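Side-chain contacts in carbohydrate binding family 6 (PDB 5A8C), which probably hydrolyses alpha-L-arabinofuranosidic linkages as a family 43 glycoside hydrolase built on a five-bladed beta-propeller that binds a calcium ion: residues E87-K92 and S99-P104; P150-Q153 and N157-L160; Y223-S228 and H269-Y274. All blocks are in the same frame, centred on the assembly; numbering follows the deposited sequence.

Contact 1. Residues E87-K92 and S99-P104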
# COMPACT_ATOMS: atom_id res chain seq x y z
N GLU A 87 -4.02 -12.72 10.79
CA GLU A 87 -3.81 -12.75 9.38
C GLU A 87 -5.12 -13.11 8.72
O GLU A 87 -5.66 -14.16 8.92
CB GLU A 87 -2.64 -13.64 8.98
CG GLU A 87 -1.26 -12.97 9.15
CD GLU A 87 -0.92 -12.73 10.59
OE1 GLU A 87 -0.74 -13.74 11.32
OE2 GLU A 87 -0.80 -11.58 11.01
N VAL A 88 -5.63 -12.19 7.89
CA VAL A 88 -6.96 -12.24 7.31
C VAL A 88 -7.00 -12.78 5.89
O VAL A 88 -8.08 -13.04 5.39
CB VAL A 88 -7.63 -10.83 7.37
CG1 VAL A 88 -7.74 -10.37 8.81
CG2 VAL A 88 -6.87 -9.81 6.50
N PHE A 89 -5.82 -13.00 5.30
CA PHE A 89 -5.70 -13.57 3.97
C PHE A 89 -4.38 -14.29 3.94
O PHE A 89 -3.37 -13.72 4.31
CB PHE A 89 -5.72 -12.49 2.85
CG PHE A 89 -5.54 -13.01 1.47
CD1 PHE A 89 -6.51 -13.80 0.87
CD2 PHE A 89 -4.36 -12.79 0.79
CE1 PHE A 89 -6.33 -14.30 -0.39
CE2 PHE A 89 -4.18 -13.27 -0.50
CZ PHE A 89 -5.15 -14.04 -1.07
N ASN A 90 -4.38 -15.52 3.36
CA ASN A 90 -3.19 -16.31 3.16
C ASN A 90 -3.22 -16.77 1.72
O ASN A 90 -4.17 -17.41 1.35
CB ASN A 90 -3.16 -17.49 4.16
CG ASN A 90 -2.01 -18.41 3.94
OD1 ASN A 90 -1.91 -19.06 2.90
ND2 ASN A 90 -1.11 -18.46 4.88
N ALA A 91 -2.23 -16.41 0.92
CA ALA A 91 -2.34 -16.67 -0.52
C ALA A 91 -2.50 -18.13 -0.85
O ALA A 91 -3.33 -18.49 -1.69
CB ALA A 91 -1.17 -16.06 -1.24
N LYS A 92 -1.73 -19.01 -0.22
CA LYS A 92 -1.85 -20.44 -0.53
C LYS A 92 -3.18 -21.04 -0.10
O LYS A 92 -3.72 -21.91 -0.75
CB LYS A 92 -0.71 -21.21 0.07
CG LYS A 92 0.61 -21.02 -0.63
CD LYS A 92 1.72 -21.87 -0.08
CE LYS A 92 3.05 -21.70 -0.79
NZ LYS A 92 4.01 -22.76 -0.38
N SER A 99 0.92 -17.71 -4.31
CA SER A 99 1.77 -18.24 -3.26
C SER A 99 2.10 -17.22 -2.17
O SER A 99 2.42 -17.62 -1.03
CB SER A 99 3.09 -18.78 -3.88
OG SER A 99 2.79 -19.80 -4.81
N VAL A 100 2.12 -15.94 -2.50
CA VAL A 100 2.53 -14.88 -1.58
C VAL A 100 1.53 -13.73 -1.70
O VAL A 100 0.83 -13.62 -2.71
CB VAL A 100 3.99 -14.45 -1.81
CG1 VAL A 100 4.93 -15.61 -1.80
CG2 VAL A 100 4.13 -13.66 -3.09
N SER A 101 1.58 -12.82 -0.74
CA SER A 101 0.63 -11.71 -0.72
C SER A 101 1.29 -10.42 -0.28
O SER A 101 1.20 -10.03 0.85
CB SER A 101 -0.56 -12.04 0.19
OG SER A 101 -0.20 -12.26 1.51
N TRP A 102 1.98 -9.75 -1.22
CA TRP A 102 2.77 -8.58 -0.89
C TRP A 102 1.95 -7.31 -1.04
O TRP A 102 1.31 -7.10 -2.09
CB TRP A 102 3.98 -8.49 -1.86
CG TRP A 102 4.94 -9.61 -1.80
CD1 TRP A 102 4.88 -10.74 -1.06
CD2 TRP A 102 6.15 -9.69 -2.55
NE1 TRP A 102 6.01 -11.53 -1.29
CE2 TRP A 102 6.78 -10.89 -2.24
CE3 TRP A 102 6.74 -8.83 -3.52
CZ2 TRP A 102 7.97 -11.29 -2.83
CZ3 TRP A 102 7.91 -9.26 -4.10
CH2 TRP A 102 8.51 -10.44 -3.78
N ALA A 103 2.06 -6.40 -0.07
CA ALA A 103 1.68 -5.00 -0.21
C ALA A 103 0.20 -4.81 -0.56
O ALA A 103 -0.16 -4.48 -1.68
CB ALA A 103 2.58 -4.25 -1.18
N PRO A 104 -0.68 -5.06 0.42
CA PRO A 104 -2.11 -5.03 0.14
C PRO A 104 -2.62 -3.65 -0.23
O PRO A 104 -2.12 -2.61 0.20
CB PRO A 104 -2.72 -5.52 1.48
CG PRO A 104 -1.72 -5.08 2.51
CD PRO A 104 -0.38 -5.28 1.84
O HOH W 1 0.73 -18.04 1.21
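Ala91 sets its methyl against the backbone opposite, with CB 3.5 Å from Val100 N and 3.6 Å from Ser99 C; the single methyl suits a buried helix start packed this closely on a peptide. Phe89, two residues earlier in the strand, brings its ring edge to Ser101, CE2 lying 3.9 Å from Ser101 CB near the ring plane. With CG anti to the backbone N (chi1 178°), the ring swings inward, where it also meets Tyr117. Lys92 runs alongside Ser99: its CG lies 3.9 Å from Ser99 O, while the extended chain carries the amine outward, as befits an exposed position.

The polar link is made by water. Lys92 N donates to a water molecule at 3.0 Å, and the water is 2.8 Å from Ser99 O, one of the acceptors it can serve. The amide is one that the first turn of a helix cannot satisfy within itself. Asn90 is the N-cap, its OD1 accepting from Arg93 N, and Asn119 OD1 receives the backbone N of both Ser99 and Val100.

Such a short helix and loop, joining strand 83-90 at a blade's outer edge to strand 104-109 of the next, make the blade-to-blade crossing of a beta-propeller.

Contact 2. Residues P150-Q153 and N157-L160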
# COMPACT_ATOMS: atom_id res chain seq x y z
N PRO A 150 -3.70 -6.59 -21.42
CA PRO A 150 -3.44 -5.59 -22.46
C PRO A 150 -3.01 -4.26 -21.89
O PRO A 150 -3.58 -3.79 -20.87
CB PRO A 150 -4.78 -5.50 -23.20
CG PRO A 150 -5.35 -6.90 -23.04
CD PRO A 150 -5.02 -7.20 -21.58
N GLY A 151 -1.94 -3.71 -22.48
CA GLY A 151 -1.41 -2.42 -22.08
C GLY A 151 -0.30 -2.50 -21.05
O GLY A 151 0.34 -1.47 -20.77
N VAL A 152 -0.06 -3.67 -20.48
CA VAL A 152 1.07 -3.79 -19.57
C VAL A 152 2.40 -3.77 -20.30
O VAL A 152 3.24 -2.87 -20.11
CB VAL A 152 0.95 -5.02 -18.67
CG1 VAL A 152 2.19 -5.22 -17.85
CG2 VAL A 152 -0.25 -4.86 -17.76
N GLN A 153 2.56 -4.72 -21.20
CA GLN A 153 3.77 -4.80 -22.00
C GLN A 153 3.61 -3.88 -23.19
O GLN A 153 2.49 -3.67 -23.60
CB GLN A 153 4.04 -6.26 -22.46
CG GLN A 153 4.26 -7.17 -21.28
CD GLN A 153 4.84 -8.51 -21.65
OE1 GLN A 153 6.04 -8.62 -21.94
NE2 GLN A 153 4.00 -9.54 -21.62
N ASN A 157 12.05 -4.28 -17.43
CA ASN A 157 12.44 -4.31 -16.02
C ASN A 157 11.34 -4.01 -15.03
O ASN A 157 11.60 -3.74 -13.90
CB ASN A 157 13.52 -3.27 -15.89
CG ASN A 157 14.72 -3.62 -16.78
OD1 ASN A 157 15.09 -4.77 -16.82
ND2 ASN A 157 15.32 -2.68 -17.39
N MET A 158 10.11 -4.05 -15.50
CA MET A 158 9.00 -3.75 -14.56
C MET A 158 8.79 -4.82 -13.50
O MET A 158 8.94 -5.99 -13.74
CB MET A 158 7.64 -3.50 -15.26
CG MET A 158 6.33 -3.10 -14.40
SD MET A 158 4.89 -3.38 -15.44
CE MET A 158 5.17 -1.80 -15.70
N TRP A 159 8.37 -4.33 -12.34
CA TRP A 159 7.91 -5.19 -11.26
C TRP A 159 6.39 -5.07 -11.27
O TRP A 159 5.85 -4.04 -10.97
CB TRP A 159 8.50 -4.85 -9.90
CG TRP A 159 9.97 -4.97 -9.83
CD1 TRP A 159 10.77 -5.89 -10.44
CD2 TRP A 159 10.86 -4.16 -9.02
NE1 TRP A 159 12.09 -5.67 -10.12
CE2 TRP A 159 12.17 -4.63 -9.22
CE3 TRP A 159 10.66 -3.04 -8.18
CZ2 TRP A 159 13.29 -4.04 -8.62
CZ3 TRP A 159 11.77 -2.47 -7.61
CH2 TRP A 159 13.07 -2.97 -7.81
N LEU A 160 5.73 -6.17 -11.65
CA LEU A 160 4.28 -6.13 -11.79
C LEU A 160 3.65 -6.42 -10.41
O LEU A 160 3.28 -7.55 -10.10
CB LEU A 160 3.83 -7.04 -12.91
CG LEU A 160 2.43 -6.77 -13.41
CD1 LEU A 160 2.42 -5.51 -14.19
CD2 LEU A 160 2.10 -7.83 -14.45
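Val152 meets both Met158 and Leu160 with one methyl, and its three side-chain carbons can be followed in turn. CB points at the 157-160 segment but is held off from it, since the two methyls stand in front. CG1 does the touching. It lies anti to the backbone N (chi1 174°), which turns it to the 157-160 side, where it comes to 3.7 Å from Leu160 CD1; the two side chains meet tip to tip. The same methyl also lies 4.1 Å from Met158 SD, but here the side chains cross at about a right angle, so the thioether passes across the end of the valine. CG2 branches beside the backbone N and remains farther off, 4.5 Å from Leu160 CD1. Leu160 is modelled in two conformers, and the distances to it hold for one of them.

Each residue type fits its place. The compact, branched valine fills a position close to its own backbone, whereas leucine and methionine, both starting with CG anti to the backbone N, have the length to reach it from the other arm of the loop. Phe177 of strand 173-178 touches both Val152 and Leu160, so the loop lies upon a propeller blade, while Val152 O accepts from Arg186 NE.

No hydrogen bond crosses between the two segments: their association rests on dispersion and the burial of apolar carbon and sulfur, forces that set no strict direction.

Contact 3. Residues Y223-S228 and H269-Y274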
# COMPACT_ATOMS: atom_id res chain seq x y z
N TYR A 223 -3.87 12.84 -6.22
CA TYR A 223 -2.54 12.77 -5.66
C TYR A 223 -1.97 11.40 -5.95
O TYR A 223 -2.46 10.40 -5.41
CB TYR A 223 -2.61 12.97 -4.13
CG TYR A 223 -3.06 14.35 -3.70
CD1 TYR A 223 -4.41 14.69 -3.73
CD2 TYR A 223 -2.16 15.29 -3.25
CE1 TYR A 223 -4.84 15.96 -3.36
CE2 TYR A 223 -2.57 16.58 -2.85
CZ TYR A 223 -3.89 16.89 -2.93
OH TYR A 223 -4.37 18.14 -2.56
N PHE A 224 -0.95 11.33 -6.82
CA PHE A 224 -0.25 10.09 -7.09
C PHE A 224 1.00 10.10 -6.21
O PHE A 224 1.89 10.92 -6.40
CB PHE A 224 0.15 9.96 -8.56
CG PHE A 224 0.89 8.68 -8.82
CD1 PHE A 224 0.16 7.52 -9.09
CD2 PHE A 224 2.25 8.60 -8.76
CE1 PHE A 224 0.83 6.33 -9.31
CE2 PHE A 224 2.90 7.38 -8.94
CZ PHE A 224 2.17 6.25 -9.22
N SER A 225 1.02 9.22 -5.22
CA SER A 225 2.16 9.12 -4.30
C SER A 225 2.84 7.76 -4.47
O SER A 225 2.22 6.81 -4.98
CB SER A 225 1.75 9.42 -2.87
OG SER A 225 0.74 8.55 -2.41
N TYR A 226 4.09 7.68 -4.08
CA TYR A 226 4.89 6.52 -4.43
C TYR A 226 6.18 6.51 -3.65
O TYR A 226 6.59 7.56 -3.09
CB TYR A 226 5.20 6.49 -5.92
CG TYR A 226 5.99 7.67 -6.43
CD1 TYR A 226 5.37 8.88 -6.72
CD2 TYR A 226 7.35 7.58 -6.63
CE1 TYR A 226 6.10 9.95 -7.20
CE2 TYR A 226 8.10 8.65 -7.11
CZ TYR A 226 7.47 9.84 -7.41
OH TYR A 226 8.15 10.92 -7.97
N ALA A 227 6.85 5.38 -3.61
CA ALA A 227 8.20 5.28 -3.09
C ALA A 227 9.20 5.49 -4.23
O ALA A 227 9.10 4.84 -5.29
CB ALA A 227 8.44 3.95 -2.41
N SER A 228 10.14 6.39 -4.00
CA SER A 228 11.20 6.68 -5.01
C SER A 228 12.32 5.68 -4.89
O SER A 228 12.44 4.90 -3.95
CB SER A 228 11.65 8.11 -4.91
OG SER A 228 12.27 8.35 -3.68
N HIS A 269 3.89 3.33 2.08
CA HIS A 269 2.87 4.10 2.78
C HIS A 269 1.46 3.93 2.25
O HIS A 269 1.22 3.43 1.12
CB HIS A 269 3.26 5.62 2.53
CG HIS A 269 2.98 6.02 1.12
ND1 HIS A 269 3.50 5.34 0.04
CD2 HIS A 269 2.02 6.87 0.65
CE1 HIS A 269 2.88 5.80 -1.05
NE2 HIS A 269 2.02 6.77 -0.72
N ALA A 270 0.53 4.51 3.00
CA ALA A 270 -0.83 4.80 2.52
C ALA A 270 -1.23 6.12 3.18
O ALA A 270 -0.80 6.47 4.26
CB ALA A 270 -1.82 3.71 2.81
N ILE A 271 -2.16 6.83 2.52
CA ILE A 271 -2.74 8.09 3.01
C ILE A 271 -4.24 7.90 3.22
O ILE A 271 -4.90 7.41 2.31
CB ILE A 271 -2.46 9.23 1.98
CG1 ILE A 271 -0.97 9.45 1.83
CG2 ILE A 271 -3.19 10.48 2.39
CD1 ILE A 271 -0.52 10.32 0.70
N VAL A 272 -4.72 8.29 4.39
CA VAL A 272 -6.10 8.00 4.71
C VAL A 272 -6.66 9.13 5.59
O VAL A 272 -5.97 9.65 6.46
CB VAL A 272 -6.24 6.60 5.42
CG1 VAL A 272 -5.53 6.57 6.78
CG2 VAL A 272 -7.67 6.15 5.57
N GLU A 273 -7.94 9.43 5.39
CA GLU A 273 -8.66 10.39 6.23
C GLU A 273 -9.48 9.61 7.25
O GLU A 273 -10.15 8.62 6.92
CB GLU A 273 -9.58 11.25 5.38
CG GLU A 273 -10.17 12.41 6.16
CD GLU A 273 -11.14 13.26 5.38
OE1 GLU A 273 -11.57 12.88 4.27
OE2 GLU A 273 -11.49 14.33 5.94
N TYR A 274 -9.42 10.04 8.51
CA TYR A 274 -10.17 9.36 9.59
C TYR A 274 -10.63 10.41 10.57
O TYR A 274 -9.79 11.15 11.12
CB TYR A 274 -9.30 8.30 10.26
CG TYR A 274 -9.96 7.56 11.44
CD1 TYR A 274 -11.19 6.90 11.26
CD2 TYR A 274 -9.40 7.56 12.69
CE1 TYR A 274 -11.77 6.18 12.28
CE2 TYR A 274 -9.97 6.82 13.71
CZ TYR A 274 -11.18 6.18 13.51
OH TYR A 274 -11.73 5.48 14.57
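Ser225 OG and His269 NE2 form a buried hydrogen bond of 2.8 Å, in which either group could be the donor. The hydroxyl lies in the imidazole plane, at its edge and almost straight out from NE2: Ser225 OG is 3.7 Å from both His269 CD2 and His269 CE1. A small hydroxyl on a short arm suits this place, because the serine CB itself comes within 3.4 Å of His269 NE2. With chi1 72°, the histidine CG stands between its backbone N and carbonyl carbon, and the ring is thereby turned toward the serine strand.

Apolar groups flank the pair: Ile271 puts CD1 3.8 Å from Ser225 OG, and Ile237 and Val280 touch the histidine. The backbone also comes near, with His269 CE1 3.8 Å from Tyr226 N. Tyr226 points its own CB away, and its hydroxyl bonds to Pro207 O. The ring of Tyr214 meets that of His269. In so enclosed a setting the bond probably fixes the ring's rotation.

Here strand 221-228 of one blade faces the start of strand 270-274 in the next, and the side chain of His269 lies about 6 Å from the bound calcium ion: a contact between neighbouring blades beside the metal-containing centre of a five-bladed beta-propeller.

In the fold
Following the chain from the N terminus, contact 1 comes first, closing the short turn around helix 91-94 where the chain leaves the sheet that ends with strand 83-90 for strand 104-109. Contact 2 closes a tighter loop inside the long connection from strand 124-129 to strand 164-167, and lays it on the sheet it is about to enter. Contact 3 spans most: 40 residues, including strands 237-242 and 250-256, separate its segments, and it joins two successive sheets near the middle of the propeller. The three follow in series, neither nested nor crossed. Their centres stand 21 to 22 Å apart, and none touches another, so they lie in separate parts of the ring.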